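Local coordinates for EAL/GGDEF domain protein (Methylococcus capsulatus, PDB 3ICL) that is of unknown function but carries a GGDEF domain, an alpha/beta fold of the nucleotide cyclase clan built round a central five-stranded sheet, at residues 8-13 and 75-80; 32-37 and 121-126; 66-71 and 82-87; 143-148 and 156-161. The protein carries 1 engineered substitution. All coordinates share one frame; numbering follows the deposited sequence.

Contact 1. Residues 8-13 and 75-80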
loop_
_atom_site.group_PDB
_atom_site.type_symbol
_atom_site.label_atom_id
_atom_site.label_comp_id
_atom_site.label_asym_id
_atom_site.label_seq_id
_atom_site.Cartn_x
_atom_site.Cartn_y
_atom_site.Cartn_z
ATOM N N PRO A 8 -4.914 3.120 -10.914
ATOM C CA PRO A 8 -4.061 3.754 -11.926
ATOM C C PRO A 8 -2.913 2.823 -12.328
ATOM O O PRO A 8 -2.496 1.962 -11.544
ATOM C CB PRO A 8 -3.553 5.001 -11.209
ATOM C CG PRO A 8 -4.685 5.345 -10.292
ATOM C CD PRO A 8 -5.076 3.999 -9.742
ATOM N N ASN A 9 -2.409 2.996 -13.547
ATOM C CA ASN A 9 -1.298 2.184 -14.043
ATOM C C ASN A 9 -0.031 2.503 -13.266
ATOM O O ASN A 9 0.037 3.494 -12.538
ATOM C CB ASN A 9 -1.017 2.462 -15.527
ATOM C CG ASN A 9 -2.177 2.098 -16.427
ATOM O OD1 ASN A 9 -2.787 1.039 -16.280
ATOM N ND2 ASN A 9 -2.476 2.971 -17.386
ATOM N N ARG A 10 0.973 1.653 -13.446
ATOM C CA ARG A 10 2.267 1.812 -12.803
ATOM C C ARG A 10 2.899 3.116 -13.304
ATOM O O ARG A 10 3.573 3.821 -12.560
ATOM C CB ARG A 10 3.149 0.604 -13.156
ATOM C CG ARG A 10 4.582 0.645 -12.652
ATOM C CD ARG A 10 4.659 0.968 -11.171
ATOM N NE ARG A 10 3.692 0.216 -10.378
ATOM C CZ ARG A 10 3.424 0.483 -9.104
ATOM N NH1 ARG A 10 4.054 1.474 -8.487
ATOM N NH2 ARG A 10 2.511 -0.218 -8.453
ATOM N N GLN A 11 2.657 3.434 -14.572
ATOM C CA GLN A 11 3.199 4.648 -15.183
ATOM C C GLN A 11 2.591 5.900 -14.565
ATOM O O GLN A 11 3.298 6.869 -14.279
ATOM C CB GLN A 11 2.922 4.651 -16.689
ATOM C CG GLN A 11 3.409 5.896 -17.418
ATOM C CD GLN A 11 4.915 6.030 -17.401
ATOM O OE1 GLN A 11 5.635 5.161 -17.896
ATOM N NE2 GLN A 11 5.403 7.125 -16.830
ATOM N N LEU A 12 1.276 5.885 -14.378
ATOM C CA LEU A 12 0.590 7.028 -13.796
ATOM C C LEU A 12 1.019 7.198 -12.342
ATOM O O LEU A 12 1.235 8.318 -11.877
ATOM C CB LEU A 12 -0.929 6.846 -13.878
ATOM C CG LEU A 12 -1.760 8.005 -13.321
ATOM C CD1 LEU A 12 -1.331 9.322 -13.967
ATOM C CD2 LEU A 12 -3.236 7.732 -13.573
ATOM N N PHE A 13 1.143 6.091 -11.619
ATOM C CA PHE A 13 1.573 6.175 -10.228
ATOM C C PHE A 13 2.949 6.836 -10.210
ATOM O O PHE A 13 3.221 7.734 -9.415
ATOM C CB PHE A 13 1.659 4.784 -9.596
ATOM C CG PHE A 13 2.188 4.797 -8.184
ATOM C CD1 PHE A 13 3.559 4.817 -7.939
ATOM C CD2 PHE A 13 1.311 4.839 -7.104
ATOM C CE1 PHE A 13 4.052 4.883 -6.635
ATOM C CE2 PHE A 13 1.791 4.906 -5.795
ATOM C CZ PHE A 13 3.168 4.928 -5.561
ATOM N N ALA A 75 -1.683 2.020 -6.414
ATOM C CA ALA A 75 -1.473 1.221 -7.620
ATOM C C ALA A 75 -0.952 -0.166 -7.251
ATOM O O ALA A 75 -0.177 -0.317 -6.313
ATOM C CB ALA A 75 -0.495 1.923 -8.552
ATOM N N ARG A 76 -1.375 -1.175 -8.006
ATOM C CA ARG A 76 -0.981 -2.555 -7.751
ATOM C C ARG A 76 0.374 -2.887 -8.373
ATOM O O ARG A 76 0.765 -2.296 -9.379
ATOM C CB ARG A 76 -2.055 -3.499 -8.309
ATOM C CG ARG A 76 -1.879 -4.972 -7.949
ATOM C CD ARG A 76 -3.160 -5.754 -8.237
ATOM N NE ARG A 76 -3.476 -5.806 -9.663
ATOM C CZ ARG A 76 -3.217 -6.849 -10.448
ATOM N NH1 ARG A 76 -2.641 -7.933 -9.946
ATOM N NH2 ARG A 76 -3.532 -6.808 -11.735
ATOM N N ILE A 77 1.091 -3.824 -7.765
ATOM C CA ILE A 77 2.376 -4.243 -8.305
ATOM C C ILE A 77 2.739 -5.638 -7.818
ATOM O O ILE A 77 2.322 -6.060 -6.740
ATOM C CB ILE A 77 3.510 -3.238 -7.942
ATOM C CG1 ILE A 77 4.765 -3.554 -8.766
ATOM C CG2 ILE A 77 3.828 -3.302 -6.450
ATOM C CD1 ILE A 77 5.887 -2.552 -8.581
ATOM N N GLY A 78 3.503 -6.362 -8.630
ATOM C CA GLY A 78 3.915 -7.700 -8.249
ATOM C C GLY A 78 2.736 -8.607 -7.953
ATOM O O GLY A 78 2.822 -9.493 -7.102
ATOM N N GLY A 79 1.625 -8.380 -8.645
ATOM C CA GLY A 79 0.450 -9.207 -8.445
ATOM C C GLY A 79 -0.370 -8.919 -7.200
ATOM O O GLY A 79 -1.532 -8.514 -7.303
ATOM N N ASP A 80 0.222 -9.114 -6.023
ATOM C CA ASP A 80 -0.509 -8.896 -4.783
ATOM C C ASP A 80 0.037 -7.836 -3.823
ATOM O O ASP A 80 -0.199 -7.911 -2.620
ATOM C CB ASP A 80 -0.673 -10.230 -4.043
ATOM C CG ASP A 80 0.650 -10.855 -3.661
ATOM O OD1 ASP A 80 1.708 -10.285 -4.003
ATOM O OD2 ASP A 80 0.635 -11.926 -3.018
HETATM O O HOH W 1 2.424 -2.352 -11.632
#

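Contact 2. Residues 32-37 and 121-126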
loop_
_atom_site.group_PDB
_atom_site.type_symbol
_atom_site.label_atom_id
_atom_site.label_comp_id
_atom_site.label_asym_id
_atom_site.label_seq_id
_atom_site.Cartn_x
_atom_site.Cartn_y
_atom_site.Cartn_z
ATOM N N VAL A 32 5.134 10.516 1.511
ATOM C CA VAL A 32 5.314 9.259 2.214
ATOM C C VAL A 32 4.821 8.140 1.316
ATOM O O VAL A 32 3.781 8.259 0.664
ATOM C CB VAL A 32 4.545 9.223 3.544
ATOM C CG1 VAL A 32 4.753 7.867 4.224
ATOM C CG2 VAL A 32 5.023 10.349 4.446
ATOM N N LEU A 33 5.580 7.054 1.289
ATOM C CA LEU A 33 5.251 5.908 0.463
ATOM C C LEU A 33 4.999 4.681 1.328
ATOM O O LEU A 33 5.803 4.346 2.201
ATOM C CB LEU A 33 6.413 5.635 -0.486
ATOM C CG LEU A 33 6.161 5.101 -1.891
ATOM C CD1 LEU A 33 5.201 6.011 -2.653
ATOM C CD2 LEU A 33 7.500 5.030 -2.603
ATOM N N LEU A 34 3.863 4.032 1.103
ATOM C CA LEU A 34 3.527 2.810 1.821
ATOM C C LEU A 34 3.546 1.700 0.780
ATOM O O LEU A 34 3.047 1.876 -0.328
ATOM C CB LEU A 34 2.135 2.901 2.464
ATOM C CG LEU A 34 2.023 3.544 3.856
ATOM C CD1 LEU A 34 2.635 4.930 3.849
ATOM C CD2 LEU A 34 0.562 3.600 4.272
ATOM N N PHE A 35 4.148 0.571 1.130
ATOM C CA PHE A 35 4.223 -0.575 0.234
ATOM C C PHE A 35 3.486 -1.673 0.993
ATOM O O PHE A 35 3.972 -2.171 2.005
ATOM C CB PHE A 35 5.689 -0.968 -0.004
ATOM C CG PHE A 35 5.986 -1.416 -1.415
ATOM C CD1 PHE A 35 5.295 -2.483 -1.988
ATOM C CD2 PHE A 35 6.983 -0.786 -2.160
ATOM C CE1 PHE A 35 5.596 -2.922 -3.284
ATOM C CE2 PHE A 35 7.293 -1.217 -3.460
ATOM C CZ PHE A 35 6.600 -2.285 -4.020
ATOM N N LEU A 36 2.306 -2.036 0.505
ATOM C CA LEU A 36 1.479 -3.034 1.166
ATOM C C LEU A 36 1.528 -4.398 0.502
ATOM O O LEU A 36 1.522 -4.514 -0.723
ATOM C CB LEU A 36 0.039 -2.524 1.225
ATOM C CG LEU A 36 -1.033 -3.342 1.943
ATOM C CD1 LEU A 36 -2.149 -2.398 2.374
ATOM C CD2 LEU A 36 -1.565 -4.434 1.037
ATOM N N ASP A 37 1.563 -5.433 1.331
ATOM C CA ASP A 37 1.627 -6.802 0.844
ATOM C C ASP A 37 0.454 -7.586 1.405
ATOM O O ASP A 37 0.184 -7.530 2.609
ATOM C CB ASP A 37 2.927 -7.451 1.325
ATOM C CG ASP A 37 3.175 -8.808 0.710
ATOM O OD1 ASP A 37 2.235 -9.413 0.149
ATOM O OD2 ASP A 37 4.328 -9.278 0.801
ATOM N N VAL A 121 -1.978 -8.710 6.333
ATOM C CA VAL A 121 -1.310 -7.600 5.648
ATOM C C VAL A 121 -0.033 -7.101 6.324
ATOM O O VAL A 121 0.054 -7.064 7.550
ATOM C CB VAL A 121 -2.289 -6.391 5.534
ATOM C CG1 VAL A 121 -1.598 -5.197 4.906
ATOM C CG2 VAL A 121 -3.518 -6.786 4.720
ATOM N N SER A 122 0.954 -6.720 5.517
ATOM C CA SER A 122 2.214 -6.174 6.036
ATOM C C SER A 122 2.519 -4.900 5.268
ATOM O O SER A 122 2.460 -4.879 4.040
ATOM C CB SER A 122 3.372 -7.158 5.865
ATOM O OG SER A 122 3.333 -8.175 6.847
ATOM N N ILE A 123 2.849 -3.839 5.995
ATOM C CA ILE A 123 3.131 -2.561 5.365
ATOM C C ILE A 123 4.500 -1.981 5.708
ATOM O O ILE A 123 4.887 -1.911 6.876
ATOM C CB ILE A 123 2.069 -1.516 5.763
ATOM C CG1 ILE A 123 0.672 -2.016 5.376
ATOM C CG2 ILE A 123 2.380 -0.183 5.087
ATOM C CD1 ILE A 123 -0.456 -1.093 5.806
ATOM N N GLY A 124 5.220 -1.558 4.676
ATOM C CA GLY A 124 6.518 -0.936 4.880
ATOM C C GLY A 124 6.350 0.545 4.590
ATOM O O GLY A 124 5.647 0.908 3.643
ATOM N N ILE A 125 6.993 1.347 5.284
ATOM C CA ILE A 125 6.781 2.775 5.066
ATOM C C ILE A 125 8.070 3.549 4.810
ATOM O O ILE A 125 9.083 3.346 5.487
ATOM C CB ILE A 125 6.063 3.464 6.267
ATOM C CG1 ILE A 125 4.630 2.945 6.432
ATOM C CG2 ILE A 125 5.997 4.965 6.027
ATOM C CD1 ILE A 125 3.961 3.366 7.721
ATOM N N ALA A 126 8.186 4.443 3.942
ATOM C CA ALA A 126 9.392 5.206 3.636
ATOM C C ALA A 126 9.007 6.676 3.571
ATOM O O ALA A 126 8.088 7.051 2.848
ATOM C CB ALA A 126 9.982 4.757 2.312
#

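Contact 3. Residues 66-71 and 82-87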
loop_
_atom_site.group_PDB
_atom_site.type_symbol
_atom_site.label_atom_id
_atom_site.label_comp_id
_atom_site.label_asym_id
_atom_site.label_seq_id
_atom_site.Cartn_x
_atom_site.Cartn_y
_atom_site.Cartn_z
ATOM N N THR A 66 -10.304 4.036 0.482
ATOM C CA THR A 66 -11.190 4.651 1.474
ATOM C C THR A 66 -10.406 5.050 2.713
ATOM O O THR A 66 -10.851 5.896 3.492
ATOM C CB THR A 66 -12.310 3.696 1.950
ATOM O OG1 THR A 66 -11.743 2.668 2.774
ATOM C CG2 THR A 66 -13.016 3.063 0.775
ATOM N N ALA A 67 -9.235 4.444 2.891
ATOM C CA ALA A 67 -8.414 4.720 4.065
ATOM C C ALA A 67 -7.336 5.770 3.861
ATOM O O ALA A 67 -6.721 6.213 4.823
ATOM C CB ALA A 67 -7.794 3.419 4.582
ATOM N N VAL A 68 -7.091 6.168 2.617
ATOM C CA VAL A 68 -6.092 7.202 2.353
ATOM C C VAL A 68 -6.820 8.537 2.203
ATOM O O VAL A 68 -8.009 8.618 2.500
ATOM C CB VAL A 68 -5.262 6.893 1.074
ATOM C CG1 VAL A 68 -4.460 5.614 1.287
ATOM C CG2 VAL A 68 -6.170 6.744 -0.145
ATOM N N ARG A 69 -6.120 9.586 1.773
ATOM C CA ARG A 69 -6.767 10.885 1.609
ATOM C C ARG A 69 -7.031 11.198 0.140
ATOM O O ARG A 69 -6.336 10.705 -0.747
ATOM C CB ARG A 69 -5.916 12.019 2.206
ATOM C CG ARG A 69 -5.655 11.934 3.716
ATOM C CD ARG A 69 -4.490 11.004 4.017
ATOM N NE ARG A 69 -3.354 11.302 3.152
ATOM C CZ ARG A 69 -2.608 12.397 3.243
ATOM N NH1 ARG A 69 -2.868 13.304 4.174
ATOM N NH2 ARG A 69 -1.618 12.596 2.383
ATOM N N ASP A 70 -8.044 12.018 -0.116
ATOM C CA ASP A 70 -8.350 12.399 -1.487
ATOM C C ASP A 70 -7.074 13.069 -1.986
ATOM O O ASP A 70 -6.499 13.907 -1.293
ATOM C CB ASP A 70 -9.522 13.383 -1.516
ATOM C CG ASP A 70 -9.980 13.702 -2.926
ATOM O OD1 ASP A 70 -10.384 12.765 -3.647
ATOM O OD2 ASP A 70 -9.932 14.888 -3.313
ATOM N N GLY A 71 -6.615 12.688 -3.171
ATOM C CA GLY A 71 -5.385 13.267 -3.684
ATOM C C GLY A 71 -4.243 12.263 -3.636
ATOM O O GLY A 71 -3.230 12.435 -4.316
ATOM N N PHE A 82 0.688 -3.437 -3.212
ATOM C CA PHE A 82 0.142 -2.137 -3.586
ATOM C C PHE A 82 1.101 -1.034 -3.147
ATOM O O PHE A 82 1.625 -1.068 -2.030
ATOM C CB PHE A 82 -1.217 -1.915 -2.909
ATOM C CG PHE A 82 -2.299 -2.846 -3.380
ATOM C CD1 PHE A 82 -3.072 -2.531 -4.493
ATOM C CD2 PHE A 82 -2.546 -4.042 -2.713
ATOM C CE1 PHE A 82 -4.074 -3.394 -4.935
ATOM C CE2 PHE A 82 -3.549 -4.909 -3.149
ATOM C CZ PHE A 82 -4.310 -4.584 -4.261
ATOM N N THR A 83 1.351 -0.074 -4.030
ATOM C CA THR A 83 2.210 1.051 -3.679
ATOM C C THR A 83 1.262 2.203 -3.408
ATOM O O THR A 83 0.435 2.558 -4.247
ATOM C CB THR A 83 3.175 1.444 -4.806
ATOM O OG1 THR A 83 2.448 1.585 -6.028
ATOM C CG2 THR A 83 4.274 0.386 -4.956
ATOM N N ILE A 84 1.387 2.774 -2.223
ATOM C CA ILE A 84 0.521 3.855 -1.793
ATOM C C ILE A 84 1.289 5.160 -1.611
ATOM O O ILE A 84 2.212 5.246 -0.804
ATOM C CB ILE A 84 -0.161 3.442 -0.474
ATOM C CG1 ILE A 84 -0.998 2.186 -0.734
ATOM C CG2 ILE A 84 -0.984 4.588 0.089
ATOM C CD1 ILE A 84 -1.216 1.317 0.485
ATOM N N LEU A 85 0.898 6.172 -2.370
ATOM C CA LEU A 85 1.533 7.479 -2.303
ATOM C C LEU A 85 0.711 8.461 -1.484
ATOM O O LEU A 85 -0.447 8.724 -1.800
ATOM C CB LEU A 85 1.724 8.041 -3.718
ATOM C CG LEU A 85 1.977 9.544 -3.884
ATOM C CD1 LEU A 85 3.221 9.981 -3.112
ATOM C CD2 LEU A 85 2.132 9.852 -5.370
ATOM N N LEU A 86 1.311 8.986 -0.420
ATOM C CA LEU A 86 0.646 9.979 0.409
ATOM C C LEU A 86 1.197 11.318 -0.077
ATOM O O LEU A 86 2.339 11.682 0.195
ATOM C CB LEU A 86 0.959 9.749 1.891
ATOM C CG LEU A 86 0.556 8.365 2.416
ATOM C CD1 LEU A 86 0.740 8.335 3.918
ATOM C CD2 LEU A 86 -0.897 8.049 2.061
ATOM N N ASN A 87 0.363 12.034 -0.819
ATOM C CA ASN A 87 0.729 13.309 -1.429
ATOM C C ASN A 87 0.716 14.463 -0.427
ATOM O O ASN A 87 -0.165 15.325 -0.471
ATOM C CB ASN A 87 -0.244 13.566 -2.586
ATOM C CG ASN A 87 0.181 14.711 -3.473
ATOM O OD1 ASN A 87 1.347 15.106 -3.489
ATOM N ND2 ASN A 87 -0.766 15.240 -4.239
#

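Contact 4. Residues 143-148 and 156-161. With SO4 (sulfate ion), chain C.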
loop_
_atom_site.group_PDB
_atom_site.type_symbol
_atom_site.label_atom_id
_atom_site.label_comp_id
_atom_site.label_asym_id
_atom_site.label_seq_id
_atom_site.Cartn_x
_atom_site.Cartn_y
_atom_site.Cartn_z
ATOM N N ASP A 143 9.785 -0.942 0.330
ATOM C CA ASP A 143 9.671 -2.360 0.004
ATOM C C ASP A 143 10.469 -3.181 1.014
ATOM O O ASP A 143 9.996 -4.204 1.517
ATOM C CB ASP A 143 10.183 -2.603 -1.424
ATOM C CG ASP A 143 9.676 -3.911 -2.016
ATOM O OD1 ASP A 143 8.509 -4.279 -1.752
ATOM O OD2 ASP A 143 10.440 -4.562 -2.756
ATOM N N THR A 144 11.677 -2.723 1.322
ATOM C CA THR A 144 12.526 -3.417 2.282
ATOM C C THR A 144 11.874 -3.418 3.662
ATOM O O THR A 144 11.882 -4.434 4.359
ATOM C CB THR A 144 13.915 -2.753 2.380
ATOM O OG1 THR A 144 14.581 -2.856 1.115
ATOM C CG2 THR A 144 14.757 -3.432 3.448
ATOM N N ALA A 145 11.313 -2.279 4.063
ATOM C CA ALA A 145 10.650 -2.185 5.362
ATOM C C ALA A 145 9.463 -3.149 5.388
ATOM O O ALA A 145 9.186 -3.791 6.401
ATOM C CB ALA A 145 10.171 -0.760 5.599
HETATM N N MSE A 146 8.771 -3.248 4.258
HETATM C CA MSE A 146 7.618 -4.134 4.138
HETATM C C MSE A 146 8.007 -5.585 4.427
HETATM O O MSE A 146 7.416 -6.231 5.291
HETATM C CB MSE A 146 7.037 -4.034 2.728
HETATM C CG MSE A 146 5.726 -4.777 2.533
HETATM SE SE MSE A 146 5.233 -4.864 0.655
HETATM C CE MSE A 146 6.342 -6.393 0.169
ATOM N N TYR A 147 8.999 -6.096 3.698
ATOM C CA TYR A 147 9.444 -7.470 3.889
ATOM C C TYR A 147 9.966 -7.708 5.299
ATOM O O TYR A 147 9.833 -8.806 5.833
ATOM C CB TYR A 147 10.512 -7.839 2.851
ATOM C CG TYR A 147 9.929 -8.148 1.489
ATOM C CD1 TYR A 147 9.032 -9.203 1.322
ATOM C CD2 TYR A 147 10.257 -7.378 0.375
ATOM C CE1 TYR A 147 8.473 -9.486 0.079
ATOM C CE2 TYR A 147 9.706 -7.650 -0.875
ATOM C CZ TYR A 147 8.813 -8.706 -1.012
ATOM O OH TYR A 147 8.249 -8.971 -2.236
ATOM N N HIS A 148 10.560 -6.686 5.905
ATOM C CA HIS A 148 11.053 -6.820 7.271
ATOM C C HIS A 148 9.851 -7.048 8.180
ATOM O O HIS A 148 9.859 -7.934 9.038
ATOM C CB HIS A 148 11.800 -5.553 7.703
ATOM C CG HIS A 148 13.228 -5.508 7.248
ATOM N ND1 HIS A 148 13.971 -4.347 7.245
ATOM C CD2 HIS A 148 14.055 -6.485 6.806
ATOM C CE1 HIS A 148 15.195 -4.611 6.820
ATOM N NE2 HIS A 148 15.271 -5.901 6.547
ATOM N N ASN A 156 0.712 -5.776 10.329
ATOM C CA ASN A 156 1.614 -4.806 10.931
ATOM C C ASN A 156 2.225 -3.860 9.917
ATOM O O ASN A 156 2.058 -4.017 8.708
ATOM C CB ASN A 156 2.741 -5.558 11.630
ATOM C CG ASN A 156 3.466 -6.518 10.690
ATOM O OD1 ASN A 156 2.967 -6.844 9.611
ATOM N ND2 ASN A 156 4.636 -6.986 11.105
ATOM N N TYR A 157 2.950 -2.876 10.426
ATOM C CA TYR A 157 3.626 -1.922 9.575
ATOM C C TYR A 157 4.908 -1.504 10.269
ATOM O O TYR A 157 5.056 -1.671 11.478
ATOM C CB TYR A 157 2.739 -0.695 9.303
ATOM C CG TYR A 157 2.561 0.285 10.459
ATOM C CD1 TYR A 157 3.561 1.204 10.793
ATOM C CD2 TYR A 157 1.371 0.320 11.188
ATOM C CE1 TYR A 157 3.373 2.138 11.821
ATOM C CE2 TYR A 157 1.177 1.246 12.217
ATOM C CZ TYR A 157 2.179 2.151 12.525
ATOM O OH TYR A 157 1.970 3.072 13.528
ATOM N N GLN A 158 5.852 -0.995 9.494
ATOM C CA GLN A 158 7.089 -0.507 10.072
ATOM C C GLN A 158 7.781 0.434 9.103
ATOM O O GLN A 158 7.660 0.295 7.879
ATOM C CB GLN A 158 8.007 -1.668 10.468
ATOM C CG GLN A 158 8.753 -2.338 9.353
ATOM C CD GLN A 158 9.761 -3.337 9.892
ATOM O OE1 GLN A 158 9.392 -4.312 10.545
ATOM N NE2 GLN A 158 11.039 -3.091 9.630
ATOM N N PHE A 159 8.477 1.418 9.658
ATOM C CA PHE A 159 9.195 2.396 8.850
ATOM C C PHE A 159 10.560 1.852 8.473
ATOM O O PHE A 159 11.134 1.048 9.202
ATOM C CB PHE A 159 9.414 3.697 9.620
ATOM C CG PHE A 159 8.173 4.505 9.828
ATOM C CD1 PHE A 159 7.329 4.252 10.902
ATOM C CD2 PHE A 159 7.868 5.558 8.965
ATOM C CE1 PHE A 159 6.198 5.040 11.123
ATOM C CE2 PHE A 159 6.741 6.351 9.176
ATOM C CZ PHE A 159 5.905 6.090 10.259
ATOM N N PHE A 160 11.078 2.301 7.337
ATOM C CA PHE A 160 12.397 1.886 6.899
ATOM C C PHE A 160 13.413 2.436 7.903
ATOM O O PHE A 160 13.256 3.553 8.395
ATOM C CB PHE A 160 12.689 2.453 5.505
ATOM C CG PHE A 160 14.093 2.186 5.022
ATOM C CD1 PHE A 160 15.045 3.205 5.007
ATOM C CD2 PHE A 160 14.470 0.913 4.613
ATOM C CE1 PHE A 160 16.351 2.958 4.594
ATOM C CE2 PHE A 160 15.773 0.654 4.200
ATOM C CZ PHE A 160 16.717 1.680 4.190
ATOM N N SER A 161 14.441 1.649 8.214
ATOM C CA SER A 161 15.484 2.085 9.142
ATOM C C SER A 161 16.833 2.148 8.431
ATOM O O SER A 161 17.399 1.115 8.071
ATOM C CB SER A 161 15.587 1.127 10.329
ATOM O OG SER A 161 14.405 1.158 11.106
HETATM S S SO4 C . 5.789 -11.957 -1.877
HETATM O O1 SO4 C . 6.335 -10.770 -2.561
HETATM O O2 SO4 C . 4.879 -12.671 -2.796
HETATM O O3 SO4 C . 6.897 -12.850 -1.483
HETATM O O4 SO4 C . 5.037 -11.538 -0.676
HETATM O O HOH W 2 13.836 -1.568 7.116
#

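Contact 1. Residues 8-13 and 75-80
Arg10 lays its guanidinium between two side chains of the strand end, with the methyl of Ala75 over one face and CD1 of Ile77 over the opposite one, 3.9 Å above the plane. The chain gets there by folding: CG stands anti to the backbone N (chi1 176°), and two further bends bring the charged end round. From this slot NH2 donates to the carbonyl of Arg76 at 2.9 Å (NH2 to O), a bond that is straight at the proton but reaches the oxygen from above the carbonyl plane. Water 1 spans the same pair, accepting from Arg10 NE and donating to Arg76 O. Arg10 NH1 bonds to Thr83 OG1 on the next strand, which helps fix the rotation of the group. Ala75 is shared: its CB also lies 3.6 Å from Pro8 O and 3.7 Å from CD2 of Phe13, whose ring lies against strands 81-86 and 32-38. Arg76, pointing away from the helix, bonds through NH1 to Gly79 O in the turn, while its NE forms a salt bridge with Asp2. The start of helix 10-23 is thereby fastened to edge strand 73-77, which leads into the hairpin turn where GGDEF domains carry their signature, here reading Gly78-Gly79-Asp80-Lys81-Phe82.

Contact 2. Residues 32-37 and 121-126
Gly124 O is held from strand 32-38 by two groups: Phe35 N donates to it at 2.9 Å, and the CA-H of Leu34 approaches it with a CA to O distance of 3.4 Å. Gly124 N returns a bond to Phe35 O, its donor tilted 27° from the carbonyl plane. The pattern repeats on both flanks, so that Leu33 with Ala126, Phe35 with Gly124 and Asp37 with Ser122 form the hydrogen-bonded pairs of a regular antiparallel arrangement, six backbone bonds in all. Between them Leu34 with Ile125 and Leu36 with Ile123 are non-hydrogen-bonded pairs, and their side chains form an unbroken apolar face. Leu34 and Ile125 lie side by side and point the same way, with CG of the leucine 3.7 Å from CG1 of the isoleucine; CG2 of Ile123 touches the same leucine CG at an angle. Leu36 stretches with CG anti to its backbone nitrogen (chi1 -176°), which sets that CG 3.5 Å from CG1 of Val121 and CD1 4.0 Å from CD1 of Ile123. At the far end CG1 of Val32 meets CG2 of Ile125 at 3.6 Å. On the other face, Ser122 OG is bonded to Asp39 and Asn156. This pair of strands is flanked in the sheet by 81-86, beside 32-38, and by 156-159, beside 121-127. Helix 96-106 packs on the Leu34, Leu36 and Val121 face, through Ile102 and Leu106, while helix 135-152 covers the Leu33, Phe35 and Asp37 face.

Contact 3. Residues 66-71 and 82-87
Val68 and Ile84 meet through methyl groups, CG1 of the valine 3.8 Å from CG2 of the isoleucine, their side chains set aslant; the same CG1 is a looser 4.4 Å from CD2 of Leu86. One residue on, Arg69 reaches across with NH2, which lies 3.9 Å from CB of Leu86, while the backbone N of Asn87 sits at the edge of the guanidinium, in its plane, 3.8 Å from NH2. The arginine and leucine side chains cross at about a right angle. A third touch is made by backbone: Gly71 O lies 3.6 Å from CB of Asn87. At Gly71 the chain takes a positive phi (107°), a backbone shape that suits glycine. These contacts are apolar or merely close, and the polar ties lie in the second shell. Asp72 has the central place there: one carboxylate oxygen forms a salt bridge with Arg69 NE and the other accepts from Asn87 N, coupling the arginine to the strand end. Arg69 NH2 bonds in addition to Gly88 O. Farther out, the inner residues are set by the sheet, since Ile84 and Leu86 pair by backbone bonds with Leu34 and Val32, and helix 96-106 touches their side chains through Ile102 and Val98. Segment 66-71 is the link that leaves helix 50-67 for strand 73-77. Because strand 81-86 runs between 32-38 and 73-77 in the sheet, this is the split beta-alpha-beta arrangement of the GGDEF fold.

Contact 4. Residues 143-148 and 156-161
Gln158 points from the strand at the helix and lies against Ala145 and His148. Its CB stands 4.7 Å from Ala145 O. CG, placed between the backbone N and the carbonyl carbon (chi1 77°), then comes to 3.3 Å from that same oxygen. CD lies about equally far from Ala145 O and CB of His148, and the two ends of the amide both meet His148: OE1 lies 3.6 Å from its carbonyl C, while NE2 ends 3.2 Å from its CB. The imidazole and amide planes are 44° apart. His148 also has Thr144 O over one ring face and water 2 at its edge, 2.8 Å from ND1. Beside the glutamine, the methyl of Ala145 sits 3.6 Å from Phe160 N and 4.1 Å from its CB, and CG2 of Thr144 meets the edge of the Phe160 ring. Tyr147 turns away from the strand and donates from OH to O1 of a sulfate ion at 2.6 Å, with CE of Met146 (a selenomethionine) over its ring; Lys81 and Lys150 bond to the same sulfate. Helix 135-152 thus lies across the sheet with strand 156-159 under one side, as the helix of a beta-alpha-beta unit starting at strand 121-127, while Met146 reaches strand 32-38 and Tyr157 and Phe159 face helix 96-106.

All four contacts meet one mixed sheet, whose strands run in the order 73-77, 81-86, 32-38, 121-127, 156-159. Contact 2 joins two inner strands; contact 1 lies at one edge, contact 4 at the other, with centres about 19 Å apart. Contacts 2 and 4 are closest, about 7 Å between centres, sharing backbone bonds between strands 121-127 and 156-159. Contact 3, about 11 Å from contact 2, is nested along the chain inside the loop that contact 2 closes, while contact 1 interleaves with both and contact 4 follows all three. The middle strands are therefore paired by residues distant in sequence, whereas the last edge strand is added by a local unit.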